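Local coordinates for protocadherin gamma-B3 (Homo sapiens, PDB 5K8R), which probably mediates calcium-dependent cell adhesion and may help establish specific neuronal connections in the brain, here represented by its first four extracellular cadherin repeats, at residues P8-R13 against R59-E64; Q105-L110 against Q197-V202; S143-F148 against H178-T183; S149-E154 against E163-A168. One frame throughout, in Å; residues are numbered along the deposited sequence.

Contact 1 (P8-R13 against R59-E64). With CA (calcium ion), chain C; CA (calcium ion), chain D.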
# COMPACT_ATOMS: atom_id res chain seq x y z
N PRO A 8 -6.08 -34.73 -47.80
CA PRO A 8 -5.64 -34.36 -46.46
C PRO A 8 -4.13 -34.22 -46.40
O PRO A 8 -3.39 -34.77 -47.22
CB PRO A 8 -6.13 -35.53 -45.59
CG PRO A 8 -6.19 -36.68 -46.54
CD PRO A 8 -6.62 -36.10 -47.85
N GLU A 9 -3.67 -33.47 -45.40
CA GLU A 9 -2.24 -33.26 -45.21
C GLU A 9 -1.60 -34.50 -44.59
O GLU A 9 -2.27 -35.43 -44.14
CB GLU A 9 -1.99 -32.04 -44.32
CG GLU A 9 -2.72 -32.11 -42.99
CD GLU A 9 -2.23 -31.06 -42.00
OE1 GLU A 9 -1.05 -30.66 -42.08
OE2 GLU A 9 -3.03 -30.64 -41.14
N GLU A 10 -0.26 -34.51 -44.59
CA GLU A 10 0.54 -35.53 -43.92
C GLU A 10 0.31 -36.92 -44.49
O GLU A 10 0.40 -37.92 -43.77
CB GLU A 10 0.29 -35.52 -42.41
CG GLU A 10 0.48 -34.16 -41.74
CD GLU A 10 1.93 -33.76 -41.62
OE1 GLU A 10 2.82 -34.58 -41.92
OE2 GLU A 10 2.19 -32.61 -41.21
N LEU A 11 0.00 -37.02 -45.78
CA LEU A 11 -0.13 -38.32 -46.42
C LEU A 11 1.25 -38.92 -46.68
O LEU A 11 2.23 -38.21 -46.88
CB LEU A 11 -0.89 -38.20 -47.74
CG LEU A 11 -2.38 -37.86 -47.66
CD1 LEU A 11 -2.98 -37.75 -49.06
CD2 LEU A 11 -3.12 -38.91 -46.84
N ASP A 12 1.30 -40.25 -46.67
CA ASP A 12 2.55 -40.94 -46.94
C ASP A 12 3.00 -40.69 -48.38
O ASP A 12 2.20 -40.36 -49.26
CB ASP A 12 2.41 -42.44 -46.69
CG ASP A 12 2.27 -42.78 -45.21
OD1 ASP A 12 2.65 -41.94 -44.37
OD2 ASP A 12 1.79 -43.89 -44.90
N ARG A 13 4.30 -40.86 -48.61
CA ARG A 13 4.84 -40.67 -49.94
C ARG A 13 4.31 -41.74 -50.89
O ARG A 13 4.22 -42.92 -50.53
CB ARG A 13 6.37 -40.71 -49.90
CG ARG A 13 6.98 -39.74 -48.91
CD ARG A 13 8.50 -39.72 -49.01
NE ARG A 13 8.95 -39.24 -50.31
CZ ARG A 13 10.22 -39.05 -50.64
NH1 ARG A 13 10.54 -38.61 -51.85
NH2 ARG A 13 11.18 -39.31 -49.76
N ARG A 59 6.63 -34.69 -47.78
CA ARG A 59 5.71 -34.38 -46.69
C ARG A 59 4.99 -33.06 -46.95
O ARG A 59 5.63 -32.04 -47.23
CB ARG A 59 6.45 -34.32 -45.36
CG ARG A 59 5.58 -33.90 -44.19
CD ARG A 59 6.30 -34.09 -42.86
NE ARG A 59 5.46 -33.71 -41.73
CZ ARG A 59 5.53 -32.54 -41.10
NH1 ARG A 59 6.41 -31.63 -41.49
NH2 ARG A 59 4.72 -32.28 -40.08
N ILE A 60 3.66 -33.09 -46.87
CA ILE A 60 2.85 -31.90 -47.05
C ILE A 60 2.25 -31.50 -45.71
O ILE A 60 1.19 -31.99 -45.31
CB ILE A 60 1.75 -32.12 -48.10
CG1 ILE A 60 2.37 -32.55 -49.43
CG2 ILE A 60 0.91 -30.87 -48.29
CD1 ILE A 60 1.37 -32.78 -50.54
N ASP A 61 2.94 -30.61 -44.99
CA ASP A 61 2.49 -30.13 -43.69
C ASP A 61 1.73 -28.82 -43.90
O ASP A 61 2.32 -27.80 -44.27
CB ASP A 61 3.68 -29.93 -42.75
CG ASP A 61 3.27 -29.30 -41.43
OD1 ASP A 61 2.12 -29.51 -40.99
OD2 ASP A 61 4.11 -28.60 -40.82
N ARG A 62 0.42 -28.86 -43.65
CA ARG A 62 -0.41 -27.67 -43.88
C ARG A 62 -0.03 -26.53 -42.93
O ARG A 62 -0.16 -25.36 -43.30
CB ARG A 62 -1.89 -28.02 -43.72
CG ARG A 62 -2.83 -26.93 -44.19
CD ARG A 62 -4.08 -26.87 -43.34
NE ARG A 62 -3.77 -26.60 -41.95
CZ ARG A 62 -3.54 -25.39 -41.45
NH1 ARG A 62 -3.61 -24.33 -42.24
NH2 ARG A 62 -3.26 -25.24 -40.16
N GLU A 63 0.43 -26.86 -41.72
CA GLU A 63 0.82 -25.82 -40.77
C GLU A 63 2.02 -25.04 -41.27
O GLU A 63 2.09 -23.81 -41.11
CB GLU A 63 1.10 -26.43 -39.40
CG GLU A 63 -0.14 -26.67 -38.56
CD GLU A 63 -1.02 -27.77 -39.10
OE1 GLU A 63 -0.49 -28.84 -39.45
OE2 GLU A 63 -2.25 -27.56 -39.19
N GLU A 64 2.99 -25.72 -41.88
CA GLU A 64 4.18 -25.04 -42.38
C GLU A 64 3.93 -24.34 -43.71
O GLU A 64 4.59 -23.35 -44.02
CB GLU A 64 5.33 -26.04 -42.52
CG GLU A 64 6.68 -25.41 -42.83
CD GLU A 64 7.79 -26.43 -42.92
OE1 GLU A 64 7.49 -27.64 -42.84
OE2 GLU A 64 8.96 -26.02 -43.08
CA CA C . 0.55 -31.00 -39.92
CA CA D . -3.07 -29.78 -38.81
O HOH W 1 2.04 -35.54 -47.33
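Glu9, Glu10, Asp61 and Glu63 crowd four carboxylates into one small space, tolerable because two calcium ions sit among them. The chain C ion takes one oxygen from each, including Asp61 OD1 at 2.4 Å. The chain D ion is chelated by both oxygens of Glu63, whose OE1 the other ion shares, and bound singly by Glu9 OE2 at 2.5 Å. Glu9 and Glu63 therefore bridge the two metals, and Glu9 OE1 and Glu63 OE1 can lie 3.2 Å apart, probably because calcium offsets their charge. With chi1 at 55°, Glu9 CG is tucked between the backbone N and carbonyl carbon, whence the extended chain reaches both ions. Its OE1 also accepts from Arg62 N at 2.8 Å, from 42° out of the carboxylate plane. Glu10 instead bends at chi2 (-74°); its OE2 goes to the metal, while OE1 takes a weak hydrogen bond, part of a salt bridge, from Arg59 NE at 2.8 Å. Backbone pairing is limited to Glu10 N on Ile60 O at 3.0 Å. Asp61 doubles as N-cap of helix 62-65, a role its short chain suits. Arg62 NH2 donates to Glu63 OE2 at 2.7 Å, a salt bridge; with a leucine in place of Arg62, that oxygen would lose its arginine partner and the calcium ions would probably hold the carboxylate with less help. Asp61-Arg62-Glu63 is the DRE motif of cadherin repeats; Asp95, Ile96, Asp98 and Asp131 complete the sites. So much negative charge implies that, without calcium, these acids would probably repel one another and let the junction flex.

Contact 2 (Q105-L110 against Q197-V202)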
# COMPACT_ATOMS: atom_id res chain seq x y z
N GLN A 105 3.31 -20.97 -20.78
CA GLN A 105 4.10 -21.49 -19.68
C GLN A 105 3.27 -22.50 -18.90
O GLN A 105 2.04 -22.41 -18.84
CB GLN A 105 4.59 -20.37 -18.76
CG GLN A 105 3.50 -19.43 -18.27
CD GLN A 105 4.05 -18.26 -17.49
OE1 GLN A 105 5.26 -18.08 -17.38
NE2 GLN A 105 3.16 -17.45 -16.93
N ASN A 106 3.96 -23.46 -18.29
CA ASN A 106 3.27 -24.52 -17.55
C ASN A 106 2.65 -23.98 -16.27
O ASN A 106 1.57 -24.43 -15.86
CB ASN A 106 4.25 -25.66 -17.24
CG ASN A 106 4.84 -26.27 -18.49
OD1 ASN A 106 6.06 -26.34 -18.64
ND2 ASN A 106 3.99 -26.72 -19.40
N ILE A 107 3.31 -23.03 -15.61
CA ILE A 107 2.82 -22.43 -14.38
C ILE A 107 2.75 -20.92 -14.57
O ILE A 107 3.72 -20.31 -15.04
CB ILE A 107 3.72 -22.78 -13.18
CG1 ILE A 107 3.83 -24.30 -13.02
CG2 ILE A 107 3.17 -22.16 -11.90
CD1 ILE A 107 4.64 -24.73 -11.81
N THR A 108 1.62 -20.33 -14.21
CA THR A 108 1.41 -18.89 -14.30
C THR A 108 1.01 -18.36 -12.93
O THR A 108 0.11 -18.91 -12.29
CB THR A 108 0.32 -18.55 -15.33
OG1 THR A 108 0.70 -19.05 -16.62
CG2 THR A 108 0.11 -17.05 -15.40
N GLU A 109 1.68 -17.30 -12.48
CA GLU A 109 1.34 -16.65 -11.23
C GLU A 109 0.39 -15.49 -11.48
O GLU A 109 0.50 -14.79 -12.49
CB GLU A 109 2.59 -16.16 -10.50
CG GLU A 109 3.44 -17.27 -9.91
CD GLU A 109 4.55 -16.74 -9.03
OE1 GLU A 109 4.80 -15.52 -9.06
OE2 GLU A 109 5.17 -17.55 -8.30
N LEU A 110 -0.53 -15.30 -10.57
CA LEU A 110 -1.51 -14.27 -10.68
C LEU A 110 -1.72 -13.63 -9.33
O LEU A 110 -2.15 -14.28 -8.42
CB LEU A 110 -2.80 -14.93 -11.12
CG LEU A 110 -4.04 -14.09 -11.25
CD1 LEU A 110 -3.81 -13.06 -12.32
CD2 LEU A 110 -5.17 -14.98 -11.65
N GLN A 197 -0.98 -24.70 -15.00
CA GLN A 197 -1.26 -24.47 -13.59
C GLN A 197 -1.21 -22.97 -13.29
O GLN A 197 -0.33 -22.26 -13.77
CB GLN A 197 -0.27 -25.22 -12.70
CG GLN A 197 -0.42 -26.73 -12.78
CD GLN A 197 0.57 -27.46 -11.89
OE1 GLN A 197 1.54 -26.88 -11.41
NE2 GLN A 197 0.34 -28.75 -11.68
N ILE A 198 -2.17 -22.51 -12.49
CA ILE A 198 -2.29 -21.10 -12.13
C ILE A 198 -2.13 -20.99 -10.62
O ILE A 198 -2.98 -21.48 -9.87
CB ILE A 198 -3.62 -20.50 -12.58
CG1 ILE A 198 -3.82 -20.71 -14.09
CG2 ILE A 198 -3.69 -19.03 -12.23
CD1 ILE A 198 -5.18 -20.29 -14.59
N ARG A 199 -1.04 -20.37 -10.18
CA ARG A 199 -0.80 -20.13 -8.76
C ARG A 199 -1.28 -18.71 -8.44
O ARG A 199 -0.57 -17.73 -8.68
CB ARG A 199 0.67 -20.31 -8.41
CG ARG A 199 1.00 -19.93 -6.97
CD ARG A 199 2.38 -20.43 -6.53
NE ARG A 199 3.45 -19.97 -7.41
CZ ARG A 199 4.07 -20.74 -8.30
NH1 ARG A 199 3.74 -22.01 -8.42
NH2 ARG A 199 5.04 -20.23 -9.05
N VAL A 200 -2.49 -18.62 -7.91
CA VAL A 200 -3.04 -17.35 -7.46
C VAL A 200 -2.43 -17.01 -6.11
O VAL A 200 -2.63 -17.73 -5.12
CB VAL A 200 -4.57 -17.40 -7.37
CG1 VAL A 200 -5.12 -16.10 -6.80
CG2 VAL A 200 -5.18 -17.70 -8.73
N ILE A 201 -1.67 -15.92 -6.06
CA ILE A 201 -1.08 -15.43 -4.82
C ILE A 201 -1.93 -14.27 -4.32
O ILE A 201 -2.15 -13.29 -5.04
CB ILE A 201 0.39 -15.01 -5.02
CG1 ILE A 201 1.04 -14.64 -3.69
CG2 ILE A 201 0.49 -13.87 -6.03
CD1 ILE A 201 2.54 -14.51 -3.76
N VAL A 202 -2.42 -14.39 -3.09
CA VAL A 202 -3.35 -13.41 -2.53
C VAL A 202 -2.54 -12.22 -2.01
O VAL A 202 -1.79 -12.34 -1.04
CB VAL A 202 -4.21 -14.02 -1.42
CG1 VAL A 202 -5.27 -13.03 -0.97
CG2 VAL A 202 -4.85 -15.31 -1.91
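Ile107 to Leu110 run parallel to Gln197 to Val200, the strand axes 4.6 Å apart at closest and 23° from parallel, with hydrogen bonds passing alternately from one backbone to the other. Thr108 sits between two of them, its N giving to Gln197 O and its O receiving from Arg199 N, both at 2.8 Å. Leu110 repeats the pattern with Arg199 and Ile201. On the face bearing Ile107, Gln197, Glu109 and Arg199, the leading interaction is a salt bridge. Arg199 grips Glu109 side-on with NE and NH2, both donating to the single oxygen OE2, from NH2 at 2.8 Å and from NE at 3.1 Å. That oxygen lies in the guanidinium plane, yet the carboxylate is turned 88° to it. Arg199 gets there because its chain, extended as far as CD, bends at chi3 (56°) to bring the guanidinium over the neighbouring strand; NH1 then passes 3.5 Å from Ile107 CG2. This pairing of first and last strands is a hallmark of the cadherin repeat, a seven-stranded Greek-key sandwich, in which strands 107-113 and 193-203 are A and G. A leucine in place of Arg199 would probably leave Glu109 without its charge partner and its carboxylate free to swing. The face bearing Thr108, Ile198, Leu110 and Val200 turns toward the sandwich interior and is mostly apolar: Leu110 and Val200 lie side by side, CD2 of the leucine 4.0 Å from CG2 of the valine. Buried, beta-branched Ile198 and Val200 also favour the extended backbone, and Val200 packs on Leu180.

Contact 3 (S143-F148 against H178-T183)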
# COMPACT_ATOMS: atom_id res chain seq x y z
N SER A 143 -10.47 -26.89 -13.10
CA SER A 143 -10.71 -27.89 -12.08
C SER A 143 -11.48 -27.26 -10.92
O SER A 143 -11.26 -26.09 -10.59
CB SER A 143 -9.39 -28.48 -11.58
OG SER A 143 -8.68 -29.10 -12.65
N PRO A 144 -12.39 -28.00 -10.29
CA PRO A 144 -13.22 -27.41 -9.23
C PRO A 144 -12.38 -26.87 -8.08
O PRO A 144 -11.47 -27.53 -7.58
CB PRO A 144 -14.10 -28.59 -8.78
CG PRO A 144 -14.14 -29.50 -9.96
CD PRO A 144 -12.79 -29.39 -10.60
N ASP A 145 -12.70 -25.64 -7.67
CA ASP A 145 -12.04 -24.96 -6.57
C ASP A 145 -13.10 -24.20 -5.78
O ASP A 145 -14.01 -23.60 -6.38
CB ASP A 145 -10.96 -23.99 -7.06
CG ASP A 145 -10.11 -23.44 -5.93
OD1 ASP A 145 -10.51 -22.41 -5.34
OD2 ASP A 145 -9.05 -24.03 -5.63
N PRO A 146 -13.02 -24.20 -4.45
CA PRO A 146 -14.06 -23.54 -3.65
C PRO A 146 -14.11 -22.03 -3.82
O PRO A 146 -15.16 -21.43 -3.54
CB PRO A 146 -13.70 -23.92 -2.21
CG PRO A 146 -12.83 -25.13 -2.33
CD PRO A 146 -12.07 -24.95 -3.61
N HIS A 147 -13.03 -21.40 -4.28
CA HIS A 147 -12.99 -19.94 -4.38
C HIS A 147 -13.11 -19.42 -5.80
O HIS A 147 -13.67 -18.33 -6.00
CB HIS A 147 -11.68 -19.40 -3.78
CG HIS A 147 -11.61 -19.52 -2.29
ND1 HIS A 147 -11.30 -20.70 -1.65
CD2 HIS A 147 -11.82 -18.61 -1.31
CE1 HIS A 147 -11.31 -20.51 -0.34
NE2 HIS A 147 -11.63 -19.24 -0.11
N PHE A 148 -12.62 -20.15 -6.80
CA PHE A 148 -12.57 -19.66 -8.17
C PHE A 148 -13.35 -20.58 -9.09
O PHE A 148 -13.30 -21.81 -8.96
CB PHE A 148 -11.13 -19.54 -8.67
CG PHE A 148 -10.31 -18.52 -7.94
CD1 PHE A 148 -10.26 -17.21 -8.38
CD2 PHE A 148 -9.60 -18.87 -6.81
CE1 PHE A 148 -9.51 -16.27 -7.71
CE2 PHE A 148 -8.84 -17.93 -6.13
CZ PHE A 148 -8.80 -16.63 -6.58
N HIS A 178 -3.62 -20.15 -3.87
CA HIS A 178 -4.59 -21.09 -4.42
C HIS A 178 -4.01 -21.68 -5.70
O HIS A 178 -3.53 -20.94 -6.56
CB HIS A 178 -5.93 -20.40 -4.71
CG HIS A 178 -6.57 -19.80 -3.51
ND1 HIS A 178 -7.50 -20.47 -2.74
CD2 HIS A 178 -6.42 -18.58 -2.93
CE1 HIS A 178 -7.89 -19.69 -1.75
NE2 HIS A 178 -7.25 -18.54 -1.84
N HIS A 179 -4.05 -23.00 -5.82
CA HIS A 179 -3.45 -23.70 -6.95
C HIS A 179 -4.56 -24.24 -7.84
O HIS A 179 -5.27 -25.18 -7.47
CB HIS A 179 -2.53 -24.82 -6.47
CG HIS A 179 -1.38 -24.34 -5.64
ND1 HIS A 179 -0.20 -23.90 -6.19
CD2 HIS A 179 -1.24 -24.22 -4.30
CE1 HIS A 179 0.63 -23.53 -5.23
NE2 HIS A 179 0.02 -23.71 -4.07
N LEU A 180 -4.71 -23.64 -9.02
CA LEU A 180 -5.76 -23.99 -9.97
C LEU A 180 -5.16 -24.70 -11.18
O LEU A 180 -3.97 -24.55 -11.49
CB LEU A 180 -6.51 -22.74 -10.43
CG LEU A 180 -6.95 -21.76 -9.34
CD1 LEU A 180 -7.67 -20.57 -9.94
CD2 LEU A 180 -7.83 -22.46 -8.32
N VAL A 181 -6.00 -25.48 -11.85
CA VAL A 181 -5.60 -26.23 -13.04
C VAL A 181 -6.54 -25.86 -14.18
O VAL A 181 -7.77 -25.89 -14.02
CB VAL A 181 -5.63 -27.75 -12.78
CG1 VAL A 181 -5.18 -28.51 -14.02
CG2 VAL A 181 -4.76 -28.11 -11.59
N LEU A 182 -5.98 -25.54 -15.32
CA LEU A 182 -6.72 -25.17 -16.50
C LEU A 182 -6.40 -26.11 -17.62
O LEU A 182 -5.28 -26.40 -17.89
CB LEU A 182 -6.33 -23.76 -16.89
CG LEU A 182 -6.87 -23.07 -18.12
CD1 LEU A 182 -8.35 -22.90 -18.01
CD2 LEU A 182 -6.22 -21.76 -18.40
N THR A 183 -7.42 -26.59 -18.30
CA THR A 183 -7.26 -27.53 -19.39
C THR A 183 -7.92 -26.98 -20.65
O THR A 183 -9.01 -26.39 -20.59
CB THR A 183 -7.87 -28.90 -19.04
OG1 THR A 183 -7.29 -29.38 -17.82
CG2 THR A 183 -7.62 -29.91 -20.15
O HOH W 2 -8.79 -28.50 -15.87
O HOH W 3 -9.21 -23.28 -2.12
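His178 meets Phe148 with a ring face and His147 with its CE1 edge, and its atoms can be followed in turn. CB lies 4.1 Å from Phe148 CE2; one bond further on, CG approaches that same carbon at 3.9 Å, with CD2 close behind. The phenyl edge thus points at a face of the imidazole, a T-shaped pair with planes 70° apart. ND1 makes a weak hydrogen bond to a water that also reaches, weakly, His147 ND1. At the tip, CE1 comes over the His147 ring, 3.6 Å from its ND1, so that His178 now supplies the edge and His147 the face, at 53°. An imidazole suits this place because it can offer a face to one ring and an edge to another. The scene is the crossing from strand C (138-142) to strand D (148-154) of the cadherin sandwich, where the chain leaves one sheet for the other over strand F (177-186). Asp145 shapes the crossing by an Asx turn, its OD1 accepting from His147 N at 2.9 Å. Leu180, branched at CG, divides its methyls: CD1 3.8 Å from Phe148 CB, CD2 against Asp145 OD2. Nearer strand C, Ser143 N donates almost straight to Val181 O, at 3.0 Å.

Contact 4 (S149-E154 against E163-A168)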
# COMPACT_ATOMS: atom_id res chain seq x y z
N SER A 149 -14.07 -19.98 -10.04
CA SER A 149 -14.69 -20.67 -11.16
C SER A 149 -14.17 -20.06 -12.45
O SER A 149 -13.32 -19.16 -12.45
CB SER A 149 -16.22 -20.59 -11.08
OG SER A 149 -16.72 -21.38 -10.02
N LEU A 150 -14.69 -20.55 -13.57
CA LEU A 150 -14.25 -20.09 -14.89
C LEU A 150 -15.47 -19.80 -15.75
O LEU A 150 -16.44 -20.56 -15.76
CB LEU A 150 -13.36 -21.13 -15.57
CG LEU A 150 -12.76 -20.79 -16.94
CD1 LEU A 150 -11.33 -21.27 -17.03
CD2 LEU A 150 -13.59 -21.41 -18.06
N ILE A 151 -15.41 -18.68 -16.47
CA ILE A 151 -16.40 -18.35 -17.49
C ILE A 151 -15.69 -18.38 -18.84
O ILE A 151 -14.52 -18.02 -18.94
CB ILE A 151 -17.07 -16.99 -17.24
CG1 ILE A 151 -16.04 -15.85 -17.32
CG2 ILE A 151 -17.75 -16.97 -15.88
CD1 ILE A 151 -16.64 -14.48 -17.10
N GLN A 152 -16.40 -18.85 -19.87
CA GLN A 152 -15.84 -18.95 -21.21
C GLN A 152 -16.60 -18.01 -22.13
O GLN A 152 -17.83 -18.08 -22.22
CB GLN A 152 -15.91 -20.39 -21.73
CG GLN A 152 -15.46 -20.53 -23.18
CD GLN A 152 -15.28 -21.98 -23.59
OE1 GLN A 152 -14.50 -22.72 -22.99
NE2 GLN A 152 -16.02 -22.40 -24.61
N LYS A 153 -15.87 -17.14 -22.81
CA LYS A 153 -16.47 -16.22 -23.77
C LYS A 153 -15.90 -16.50 -25.16
O LYS A 153 -15.00 -17.33 -25.33
CB LYS A 153 -16.23 -14.76 -23.37
CG LYS A 153 -16.93 -14.34 -22.09
CD LYS A 153 -16.71 -12.86 -21.81
CE LYS A 153 -17.47 -12.41 -20.57
NZ LYS A 153 -17.31 -10.95 -20.34
N GLU A 154 -16.44 -15.80 -26.15
CA GLU A 154 -16.01 -15.95 -27.53
C GLU A 154 -15.79 -14.57 -28.15
O GLU A 154 -16.56 -13.64 -27.89
CB GLU A 154 -17.03 -16.74 -28.36
CG GLU A 154 -17.18 -18.19 -27.93
CD GLU A 154 -18.09 -18.98 -28.86
OE1 GLU A 154 -18.61 -18.39 -29.83
OE2 GLU A 154 -18.27 -20.19 -28.62
N GLU A 163 -11.93 -16.78 -18.76
CA GLU A 163 -11.74 -15.77 -17.74
C GLU A 163 -11.98 -16.40 -16.37
O GLU A 163 -12.93 -17.17 -16.20
CB GLU A 163 -12.69 -14.58 -17.93
CG GLU A 163 -12.33 -13.66 -19.09
CD GLU A 163 -13.28 -12.49 -19.22
OE1 GLU A 163 -14.41 -12.57 -18.68
OE2 GLU A 163 -12.91 -11.48 -19.86
N LEU A 164 -11.12 -16.08 -15.42
CA LEU A 164 -11.27 -16.55 -14.06
C LEU A 164 -12.24 -15.65 -13.31
O LEU A 164 -12.19 -14.42 -13.43
CB LEU A 164 -9.92 -16.58 -13.35
CG LEU A 164 -9.78 -17.41 -12.08
CD1 LEU A 164 -9.97 -18.89 -12.40
CD2 LEU A 164 -8.43 -17.17 -11.43
N VAL A 165 -13.14 -16.25 -12.54
CA VAL A 165 -14.15 -15.50 -11.81
C VAL A 165 -14.10 -15.90 -10.34
O VAL A 165 -13.94 -17.09 -10.01
CB VAL A 165 -15.57 -15.72 -12.39
CG1 VAL A 165 -15.95 -17.18 -12.39
CG2 VAL A 165 -16.60 -14.89 -11.63
N LEU A 166 -14.21 -14.91 -9.46
CA LEU A 166 -14.18 -15.12 -8.02
C LEU A 166 -15.60 -15.30 -7.50
O LEU A 166 -16.43 -14.39 -7.64
CB LEU A 166 -13.50 -13.94 -7.33
CG LEU A 166 -13.22 -14.07 -5.83
CD1 LEU A 166 -12.04 -15.00 -5.59
CD2 LEU A 166 -12.96 -12.70 -5.21
N LYS A 167 -15.88 -16.46 -6.92
CA LYS A 167 -17.20 -16.74 -6.37
C LYS A 167 -17.24 -16.72 -4.84
O LYS A 167 -18.33 -16.71 -4.27
CB LYS A 167 -17.72 -18.09 -6.87
CG LYS A 167 -16.83 -19.27 -6.54
CD LYS A 167 -17.47 -20.58 -6.99
CE LYS A 167 -16.59 -21.77 -6.67
NZ LYS A 167 -17.20 -23.05 -7.11
N ALA A 168 -16.08 -16.72 -4.18
CA ALA A 168 -15.99 -16.63 -2.73
C ALA A 168 -14.84 -15.70 -2.38
O ALA A 168 -13.80 -15.73 -3.05
CB ALA A 168 -15.77 -18.01 -2.08
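Ile151 carries CG1 between its backbone N and carbonyl carbon (chi1 64°), and Val165, across the strands, holds its own CG1 likewise (58°). For Ile151 this turns CG1 and CD1 along Glu163, with CD1 3.3 Å from Glu163 OE1, while the other branch, CG2, meets Val165 CG1 at 3.9 Å. The Val165 methyl also covers the backbone of Ser149. Beta-branched residues suit such a place, since they favour extended backbone and shield the peptide bonds beside them. Antiparallel hydrogen bonds join the backbones: Ser149 with Val165 and Ile151 with Glu163 are hydrogen-bonded pairs, each joined by two bonds of 2.9 Å between the N of one residue and the O of the other, and Leu150 with Leu164 is the non-hydrogen-bonded pair between them. Charged groups border the apolar patch. Lys153, extended beyond CG, brings NZ to 3.7 Å from Glu163 OE1, a long salt bridge in which methylene CE lies slightly closer to that oxygen. Toward the other end, Lys167 stretches along Ser149, its CD 3.2 Å from Ser149 OG and its NZ making a weak hydrogen bond to that hydroxyl. Long, flexible chains can lie along the sheet and still expose their charge. The two strands form the D-E hairpin of the second cadherin repeat, and strand 160-166 pairs on its far edge with strand 121-123. On the face bearing Leu150 and Leu164 the sandwich closes: Leu150 packs on Leu182 and Leu164 on Leu180, both from strand 177-186 of the facing sheet.

In the fold
Contact 1 stands apart, in the first cadherin repeat at its calcium junction with the second; its centre lies 37 or 38 Å from each of the others, and the chain closes it before contact 2 opens. Contacts 2, 3 and 4 share the second repeat, nested along the chain: contact 4 inside the loop closed by contact 3, and contact 3 inside that closed by contact 2. Their centres are 10 to 15 Å apart. Contacts 2 and 3 meet through neighbouring strands 193-203 and 177-186 of one sheet, while 143-148 leads across to strand 148-154 of contact 4, in the facing sheet, with Phe148 and Leu164 packing between. Together they describe one sandwich and the calcium-bound junction before it.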